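Local coordinates for IroE protein (Escherichia coli, PDB 2GZS) that hydrolyses the trilactone of enterobactin and its glucosylated salmochelin forms, preferring the iron-free siderophores and usually cutting once to leave linear trimers, at residues F18-D22 against G23-Y27; G116-N119 against F120-L123; S163-R166 against S167-S170. One frame throughout, in Å; residues are numbered along the deposited sequence.

Contact 1 (F18-D22 against G23-Y27); sequences FDSVD and GTRHY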
loop_
_atom_site.group_PDB
_atom_site.type_symbol
_atom_site.label_atom_id
_atom_site.label_comp_id
_atom_site.label_asym_id
_atom_site.label_seq_id
_atom_site.Cartn_x
_atom_site.Cartn_y
_atom_site.Cartn_z
ATOM N N PHE A 18 -4.445 9.800 -14.337
ATOM C CA PHE A 18 -5.793 9.244 -14.405
ATOM C C PHE A 18 -6.723 10.221 -13.676
ATOM O O PHE A 18 -6.212 11.022 -12.929
ATOM C CB PHE A 18 -5.960 7.884 -13.755
ATOM C CG PHE A 18 -5.092 6.762 -14.290
ATOM C CD1 PHE A 18 -5.634 5.819 -15.128
ATOM C CD2 PHE A 18 -3.731 6.689 -13.966
ATOM C CE1 PHE A 18 -4.777 4.856 -15.646
ATOM C CE2 PHE A 18 -2.892 5.700 -14.482
ATOM C CZ PHE A 18 -3.434 4.758 -15.320
ATOM N N ASP A 19 -8.032 10.137 -13.888
ATOM C CA ASP A 19 -8.989 10.989 -13.190
ATOM C C ASP A 19 -9.957 10.083 -12.462
ATOM O O ASP A 19 -10.276 8.972 -12.956
ATOM C CB ASP A 19 -9.856 11.805 -14.171
ATOM C CG ASP A 19 -9.016 12.843 -14.885
ATOM O OD1 ASP A 19 -8.068 13.367 -14.268
ATOM O OD2 ASP A 19 -9.296 13.129 -16.076
ATOM N N SER A 20 -10.470 10.560 -11.316
ATOM C CA SER A 20 -11.599 9.829 -10.748
ATOM C C SER A 20 -12.860 9.869 -11.647
ATOM O O SER A 20 -12.960 10.780 -12.449
ATOM C CB SER A 20 -11.959 10.423 -9.376
ATOM O OG SER A 20 -12.326 11.778 -9.440
ATOM N N VAL A 21 -13.751 8.878 -11.373
ATOM C CA VAL A 21 -15.004 9.005 -12.169
ATOM C C VAL A 21 -15.803 10.258 -11.891
ATOM O O VAL A 21 -16.484 10.895 -12.763
ATOM C CB VAL A 21 -15.936 7.796 -12.036
ATOM C CG1 VAL A 21 -15.229 6.593 -12.673
ATOM C CG2 VAL A 21 -16.366 7.472 -10.644
ATOM N N ASP A 22 -15.734 10.814 -10.658
ATOM C CA ASP A 22 -16.475 12.048 -10.453
ATOM C C ASP A 22 -15.805 13.281 -11.005
ATOM O O ASP A 22 -16.411 14.347 -10.897
ATOM C CB ASP A 22 -16.838 12.184 -8.970
ATOM C CG ASP A 22 -15.682 12.509 -8.056
ATOM O OD1 ASP A 22 -14.592 12.906 -8.497
ATOM O OD2 ASP A 22 -15.883 12.333 -6.833
ATOM N N GLY A 23 -14.615 13.099 -11.602
ATOM C CA GLY A 23 -13.908 14.208 -12.203
ATOM C C GLY A 23 -13.229 15.173 -11.277
ATOM O O GLY A 23 -12.700 16.230 -11.669
ATOM N N THR A 24 -13.189 14.949 -9.962
ATOM C CA THR A 24 -12.705 15.968 -9.062
ATOM C C THR A 24 -11.365 15.609 -8.406
ATOM O O THR A 24 -10.829 16.497 -7.700
ATOM C CB THR A 24 -13.664 16.195 -7.888
ATOM O OG1 THR A 24 -13.721 15.036 -7.054
ATOM C CG2 THR A 24 -15.082 16.483 -8.422
ATOM N N ARG A 25 -10.900 14.396 -8.568
ATOM C CA ARG A 25 -9.583 13.970 -8.061
ATOM C C ARG A 25 -8.765 13.512 -9.271
ATOM O O ARG A 25 -9.205 12.901 -10.227
ATOM C CB ARG A 25 -9.702 12.843 -7.026
ATOM C CG ARG A 25 -10.350 13.328 -5.723
ATOM C CD ARG A 25 -10.706 12.278 -4.728
ATOM N NE ARG A 25 -11.424 11.141 -5.285
ATOM C CZ ARG A 25 -12.746 11.211 -5.647
ATOM N NH1 ARG A 25 -13.427 12.347 -5.457
ATOM N NH2 ARG A 25 -13.293 10.108 -6.151
ATOM N N HIS A 26 -7.459 13.853 -9.234
ATOM C CA HIS A 26 -6.594 13.715 -10.423
ATOM C C HIS A 26 -5.304 13.020 -9.988
ATOM O O HIS A 26 -4.627 13.584 -9.120
ATOM C CB HIS A 26 -6.307 15.114 -10.999
ATOM C CG HIS A 26 -7.609 15.857 -11.257
ATOM N ND1 HIS A 26 -8.411 15.443 -12.309
ATOM C CD2 HIS A 26 -8.247 16.829 -10.602
ATOM C CE1 HIS A 26 -9.499 16.220 -12.298
ATOM N NE2 HIS A 26 -9.413 17.054 -11.283
ATOM N N TYR A 27 -5.045 11.849 -10.547
ATOM C CA TYR A 27 -3.974 10.951 -10.094
ATOM C C TYR A 27 -2.721 11.140 -10.948
ATOM O O TYR A 27 -2.807 11.353 -12.152
ATOM C CB TYR A 27 -4.414 9.459 -10.109
ATOM C CG TYR A 27 -5.659 9.334 -9.219
ATOM C CD1 TYR A 27 -5.581 9.043 -7.884
ATOM C CD2 TYR A 27 -6.902 9.545 -9.806
ATOM C CE1 TYR A 27 -6.700 8.927 -7.040
ATOM C CE2 TYR A 27 -8.038 9.452 -8.993
ATOM C CZ TYR A 27 -7.931 9.150 -7.666
ATOM O OH TYR A 27 -9.057 9.066 -6.860
HETATM O O HOH W 1 -15.118 9.168 -8.298
#
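Phe18 and Tyr27 pair at the loop end of a beta hairpin, in which strand 11-19 turns back as strand 26-34 through a type I beta turn from Ser20 to Gly23. Backbone bonds hold the ladder. Tyr27 N reaches Phe18 O at 2.8 Å, and Phe18 N answers to Tyr27 O; beyond the non-hydrogen-bonded pair Asp19 and His26, Ser20 N bonds Arg25 O. Gly23 N closes the turn on Ser20 O, and its positive phi suits glycine.

Side-chain bonds fill the loop. Asp22 keeps CG between its backbone N and carbonyl carbon (chi1 72°), which folds the carboxylate inward. Three donors grip Asp22 OD1: Ser20 OG at 2.7 Å and Thr24 OG1 meet it from opposite faces of the carboxylate, and Thr24 N at 2.9 Å comes on the anti side, closing an Asx turn. Ser20 OG in turn accepts from Arg25 N at 3.1 Å.

Arg25 NH1 makes a salt bridge to the syn lone pair of Asp22 OD2 at 2.8 Å, with carboxylate and guanidinium planes 83° apart. Ser20 OG sits over the centre of the guanidinium. Arg25 NE and Tyr27 OH both turn to Asp93 of helix 87-93, tying the hairpin to that helix.

On the face of the ladder opposite Phe18 and Tyr27, His26 ND1 bonds Asp19 OD1 at 2.9 Å and 172°; the oxygen lies in the imidazole plane, yet the nitrogen stands above the carboxylate plane.

Contact 2 (G116-N119 against F120-L123); sequences GSNN and FRQL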
loop_
_atom_site.group_PDB
_atom_site.type_symbol
_atom_site.label_atom_id
_atom_site.label_comp_id
_atom_site.label_asym_id
_atom_site.label_seq_id
_atom_site.Cartn_x
_atom_site.Cartn_y
_atom_site.Cartn_z
ATOM N N GLY A 116 -14.656 6.836 0.189
ATOM C CA GLY A 116 -14.448 6.542 -1.231
ATOM C C GLY A 116 -13.635 5.281 -1.489
ATOM O O GLY A 116 -13.268 5.062 -2.701
ATOM N N SER A 117 -13.307 4.452 -0.516
ATOM C CA SER A 117 -12.371 3.345 -0.760
ATOM C C SER A 117 -12.872 2.434 -1.852
ATOM O O SER A 117 -12.067 1.963 -2.628
ATOM C CB SER A 117 -12.065 2.538 0.515
ATOM O OG SER A 117 -13.266 2.029 1.049
ATOM N N ASN A 118 -14.163 2.089 -1.943
ATOM C CA ASN A 118 -14.518 1.095 -2.979
ATOM C C ASN A 118 -14.377 1.698 -4.341
ATOM O O ASN A 118 -13.935 0.968 -5.273
ATOM C CB ASN A 118 -15.932 0.625 -2.710
ATOM C CG ASN A 118 -16.089 -0.242 -1.497
ATOM O OD1 ASN A 118 -15.151 -0.795 -0.932
ATOM N ND2 ASN A 118 -17.347 -0.448 -1.085
ATOM N N ASN A 119 -14.694 2.970 -4.529
ATOM C CA ASN A 119 -14.529 3.537 -5.887
ATOM C C ASN A 119 -13.060 3.693 -6.225
ATOM O O ASN A 119 -12.715 3.519 -7.399
ATOM C CB ASN A 119 -15.187 4.916 -5.992
ATOM C CG ASN A 119 -16.657 4.984 -5.603
ATOM O OD1 ASN A 119 -16.993 5.739 -4.700
ATOM N ND2 ASN A 119 -17.489 4.238 -6.277
ATOM N N PHE A 120 -12.223 3.992 -5.213
ATOM C CA PHE A 120 -10.778 4.119 -5.502
ATOM C C PHE A 120 -10.240 2.718 -5.809
ATOM O O PHE A 120 -9.403 2.615 -6.740
ATOM C CB PHE A 120 -10.095 4.752 -4.296
ATOM C CG PHE A 120 -8.565 4.832 -4.488
ATOM C CD1 PHE A 120 -8.014 5.542 -5.546
ATOM C CD2 PHE A 120 -7.747 4.158 -3.577
ATOM C CE1 PHE A 120 -6.617 5.604 -5.696
ATOM C CE2 PHE A 120 -6.364 4.198 -3.779
ATOM C CZ PHE A 120 -5.792 4.890 -4.839
ATOM N N ARG A 121 -10.657 1.685 -5.122
ATOM C CA ARG A 121 -10.191 0.325 -5.431
ATOM C C ARG A 121 -10.631 -0.033 -6.850
ATOM O O ARG A 121 -9.837 -0.685 -7.535
ATOM C CB ARG A 121 -10.681 -0.674 -4.401
ATOM C CG ARG A 121 -10.027 -2.063 -4.652
ATOM C CD ARG A 121 -10.034 -2.934 -3.372
ATOM N NE ARG A 121 -11.257 -2.711 -2.673
ATOM C CZ ARG A 121 -11.515 -2.051 -1.532
ATOM N NH1 ARG A 121 -12.811 -2.030 -1.216
ATOM N NH2 ARG A 121 -10.639 -1.448 -0.748
ATOM N N GLN A 122 -11.840 0.321 -7.297
ATOM C CA GLN A 122 -12.218 -0.025 -8.686
ATOM C C GLN A 122 -11.312 0.703 -9.622
ATOM O O GLN A 122 -10.858 0.141 -10.640
ATOM C CB GLN A 122 -13.690 0.433 -8.861
ATOM C CG GLN A 122 -14.128 0.455 -10.326
ATOM C CD GLN A 122 -15.273 -0.504 -10.605
ATOM O OE1 GLN A 122 -15.470 -0.897 -11.765
ATOM N NE2 GLN A 122 -15.960 -0.805 -9.497
ATOM N N LEU A 123 -10.985 1.956 -9.415
ATOM C CA LEU A 123 -10.074 2.706 -10.259
ATOM C C LEU A 123 -8.725 1.972 -10.291
ATOM O O LEU A 123 -8.079 1.743 -11.340
ATOM C CB LEU A 123 -9.859 4.128 -9.727
ATOM C CG LEU A 123 -8.646 4.851 -10.287
ATOM C CD1 LEU A 123 -8.896 5.203 -11.751
ATOM C CD2 LEU A 123 -8.350 6.142 -9.524
#
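The first turn of helix 117-132 starts here, with Gly116 at the N-cap position and its carbonyl receiving Phe120 N at 2.9 Å, nearly along the C=O axis. The helical bonds, from each N-H to the carbonyl four residues back, then continue: Arg121 N bonds Ser117 O at 2.9 Å, Gln122 N bonds Asn118 O, and Leu123 N bonds Asn119 O at 3.1 Å.

Among side chains, Arg121 carries the contact. A bend at chi3 (38°) swings its guanidinium alongside Asn118, and the two side chains lie next to each other pointing the same way, amide and guanidinium planes 69° apart. Asn118 OD1 comes up to the guanidinium edge, 2.7 Å from Arg121 NH1, but the angle is too poor for a hydrogen bond. Over one face of the same group, offset toward its rim, stands Ser117 O, 4.0 Å above the plane.

The stronger partners lie on helix 150-161. Arg121 NH2 forms a salt bridge with Asp157 OD2 and also bonds Ser158 OG, while Ser117 OG bonds that same Asp157 oxygen. Phe120 meets the ring of Phe154 edge-to-face.

One carboxylate oxygen of Asp157 thus gathers a guanidinium and a hydroxyl from a single helical turn. The positive end of the helix dipole nearby would be expected to favour the negative charge of Asp157, and the aspartate in turn probably balances the charge of the buried Arg121.

Contact 3 (S163-R166 against S167-S170); sequences SYFR and SYYS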
loop_
_atom_site.group_PDB
_atom_site.type_symbol
_atom_site.label_atom_id
_atom_site.label_comp_id
_atom_site.label_asym_id
_atom_site.label_seq_id
_atom_site.Cartn_x
_atom_site.Cartn_y
_atom_site.Cartn_z
ATOM N N SER A 163 -9.572 -9.519 -4.788
ATOM C CA SER A 163 -8.862 -10.743 -5.193
ATOM C C SER A 163 -7.648 -10.397 -6.036
ATOM O O SER A 163 -6.998 -11.271 -6.665
ATOM C CB SER A 163 -9.764 -11.703 -5.986
ATOM O OG SER A 163 -10.334 -10.938 -7.051
ATOM N N TYR A 164 -7.272 -9.143 -6.130
ATOM C CA TYR A 164 -6.263 -8.725 -7.103
ATOM C C TYR A 164 -4.858 -8.777 -6.540
ATOM O O TYR A 164 -3.875 -9.047 -7.212
ATOM C CB TYR A 164 -6.560 -7.280 -7.574
ATOM C CG TYR A 164 -5.770 -6.858 -8.790
ATOM C CD1 TYR A 164 -6.161 -7.285 -10.073
ATOM C CD2 TYR A 164 -4.658 -6.044 -8.654
ATOM C CE1 TYR A 164 -5.435 -6.888 -11.201
ATOM C CE2 TYR A 164 -3.973 -5.664 -9.794
ATOM C CZ TYR A 164 -4.339 -6.073 -11.057
ATOM O OH TYR A 164 -3.512 -5.613 -12.079
ATOM N N PHE A 165 -4.703 -8.417 -5.252
ATOM C CA PHE A 165 -3.402 -8.421 -4.642
ATOM C C PHE A 165 -3.144 -9.673 -3.825
ATOM O O PHE A 165 -4.076 -10.270 -3.290
ATOM C CB PHE A 165 -3.215 -7.189 -3.696
ATOM C CG PHE A 165 -3.379 -5.886 -4.421
ATOM C CD1 PHE A 165 -2.330 -5.272 -5.125
ATOM C CD2 PHE A 165 -4.618 -5.264 -4.418
ATOM C CE1 PHE A 165 -2.600 -4.108 -5.804
ATOM C CE2 PHE A 165 -4.842 -4.108 -5.122
ATOM C CZ PHE A 165 -3.807 -3.475 -5.797
ATOM N N ARG A 166 -1.876 -10.082 -3.675
ATOM C CA ARG A 166 -1.548 -11.214 -2.840
ATOM C C ARG A 166 -0.924 -10.803 -1.512
ATOM O O ARG A 166 -1.002 -11.569 -0.543
ATOM C CB ARG A 166 -0.579 -12.127 -3.625
ATOM C CG ARG A 166 -1.347 -12.780 -4.793
ATOM C CD ARG A 166 -2.282 -13.865 -4.270
ATOM N NE ARG A 166 -1.563 -15.094 -3.947
ATOM C CZ ARG A 166 -1.523 -16.192 -4.699
ATOM N NH1 ARG A 166 -2.166 -16.237 -5.854
ATOM N NH2 ARG A 166 -0.833 -17.244 -4.297
ATOM N N SER A 167 -0.274 -9.653 -1.468
ATOM C CA SER A 167 0.358 -9.211 -0.237
ATOM C C SER A 167 -0.160 -7.812 0.142
ATOM O O SER A 167 -0.267 -6.937 -0.702
ATOM C CB SER A 167 1.902 -9.163 -0.382
ATOM O OG SER A 167 2.324 -10.548 -0.368
ATOM N N TYR A 168 -0.488 -7.700 1.436
ATOM C CA TYR A 168 -1.148 -6.446 1.890
ATOM C C TYR A 168 -0.328 -5.856 3.041
ATOM O O TYR A 168 -0.315 -6.540 4.116
ATOM C CB TYR A 168 -2.569 -6.790 2.320
ATOM C CG TYR A 168 -3.478 -7.208 1.155
ATOM C CD1 TYR A 168 -4.376 -6.364 0.574
ATOM C CD2 TYR A 168 -3.337 -8.531 0.681
ATOM C CE1 TYR A 168 -5.181 -6.758 -0.500
ATOM C CE2 TYR A 168 -4.145 -8.960 -0.382
ATOM C CZ TYR A 168 -5.044 -8.083 -0.929
ATOM O OH TYR A 168 -5.842 -8.507 -1.993
ATOM N N TYR A 169 0.287 -4.722 2.904
ATOM C CA TYR A 169 1.126 -4.146 3.950
ATOM C C TYR A 169 0.401 -2.876 4.482
ATOM O O TYR A 169 0.317 -1.842 3.842
ATOM C CB TYR A 169 2.447 -3.719 3.332
ATOM C CG TYR A 169 3.320 -4.838 2.794
ATOM C CD1 TYR A 169 4.233 -5.448 3.647
ATOM C CD2 TYR A 169 3.210 -5.239 1.463
ATOM C CE1 TYR A 169 5.060 -6.487 3.206
ATOM C CE2 TYR A 169 4.051 -6.251 1.015
ATOM C CZ TYR A 169 4.941 -6.832 1.877
ATOM O OH TYR A 169 5.742 -7.851 1.348
ATOM N N SER A 170 -0.140 -3.080 5.679
ATOM C CA SER A 170 -0.988 -2.053 6.296
ATOM C C SER A 170 -0.187 -1.339 7.384
ATOM O O SER A 170 0.034 -2.011 8.421
ATOM C CB SER A 170 -2.224 -2.715 6.925
ATOM O OG SER A 170 -2.990 -1.678 7.552
HETATM O O HOH W 2 1.896 -13.396 -0.501
#
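With CG placed opposite its carbonyl carbon (chi1 -68°), Tyr168 lays its ring back along the incoming chain and brings the phenol to Phe165. Phe165 has a similar first torsion (chi1 -59°), which carries its own ring away from the tyrosine and leaves CB and the carbonyl to make the contact.

Tyr168 OH donates to Phe165 O at 2.8 Å. The hydroxyl approaches from above the carbonyl plane, 41° out of it, so the bond does not follow a lone pair. Ring carbons crowd the same oxygen: Tyr168 CE2 lies 3.2 Å from Phe165 O. Beside it, Phe165 CB packs against Tyr168 CZ at 3.4 Å, and the hydroxyl also sits at the edge of the Phe165 ring, near its plane. Over one face of that ring, Tyr164 CD2 stands 3.9 Å above the centre. A phenylalanine in place of Tyr168 would probably keep much of the ring packing but leave the Phe165 carbonyl without the hydroxyl that holds it.

At the start of the strand, a water bonds Ser167 OG at 2.9 Å and weakly Arg166 O. Farther out, the Tyr168 ring meets Trp159 of helix 150-161 edge-to-face, while Phe165 packs on Leu124 and Glu125 of helix 117-132. Backbone bonds from Ser167 to Arg143 and Leu145, and from Tyr168 to His198, set the strand into the sheet.

The phenol therefore fastens the loop that leads from helix 150-161 into strand 167-171, next to the parallel strand 143-148. Strand, helix and strand form the beta-alpha-beta crossover of an alpha/beta-hydrolase fold, whose helix directly follows the active-site Ser149.

Overall arrangement
The contacts come in series along the chain. Contact 1 is the hairpin end of strands 11-19 and 26-34, at one edge of the mixed sheet; contact 2 is the start of helix 117-132; contact 3 leads into strand 167-171 of the parallel part of that sheet. Contacts 1 and 2 have centres about 11 Å apart and touch, Tyr27 CE2 lying 3.4 Å from Leu123 CD2 and Tyr27 CE1 packing on Phe120 CE1. Contact 3 touches neither: its centre is about 15 Å from that of contact 2 and about 23 Å from that of contact 1. Helix 117-132 spans the gap, touching both the antiparallel hairpin and the loop that enters parallel strand 167-171.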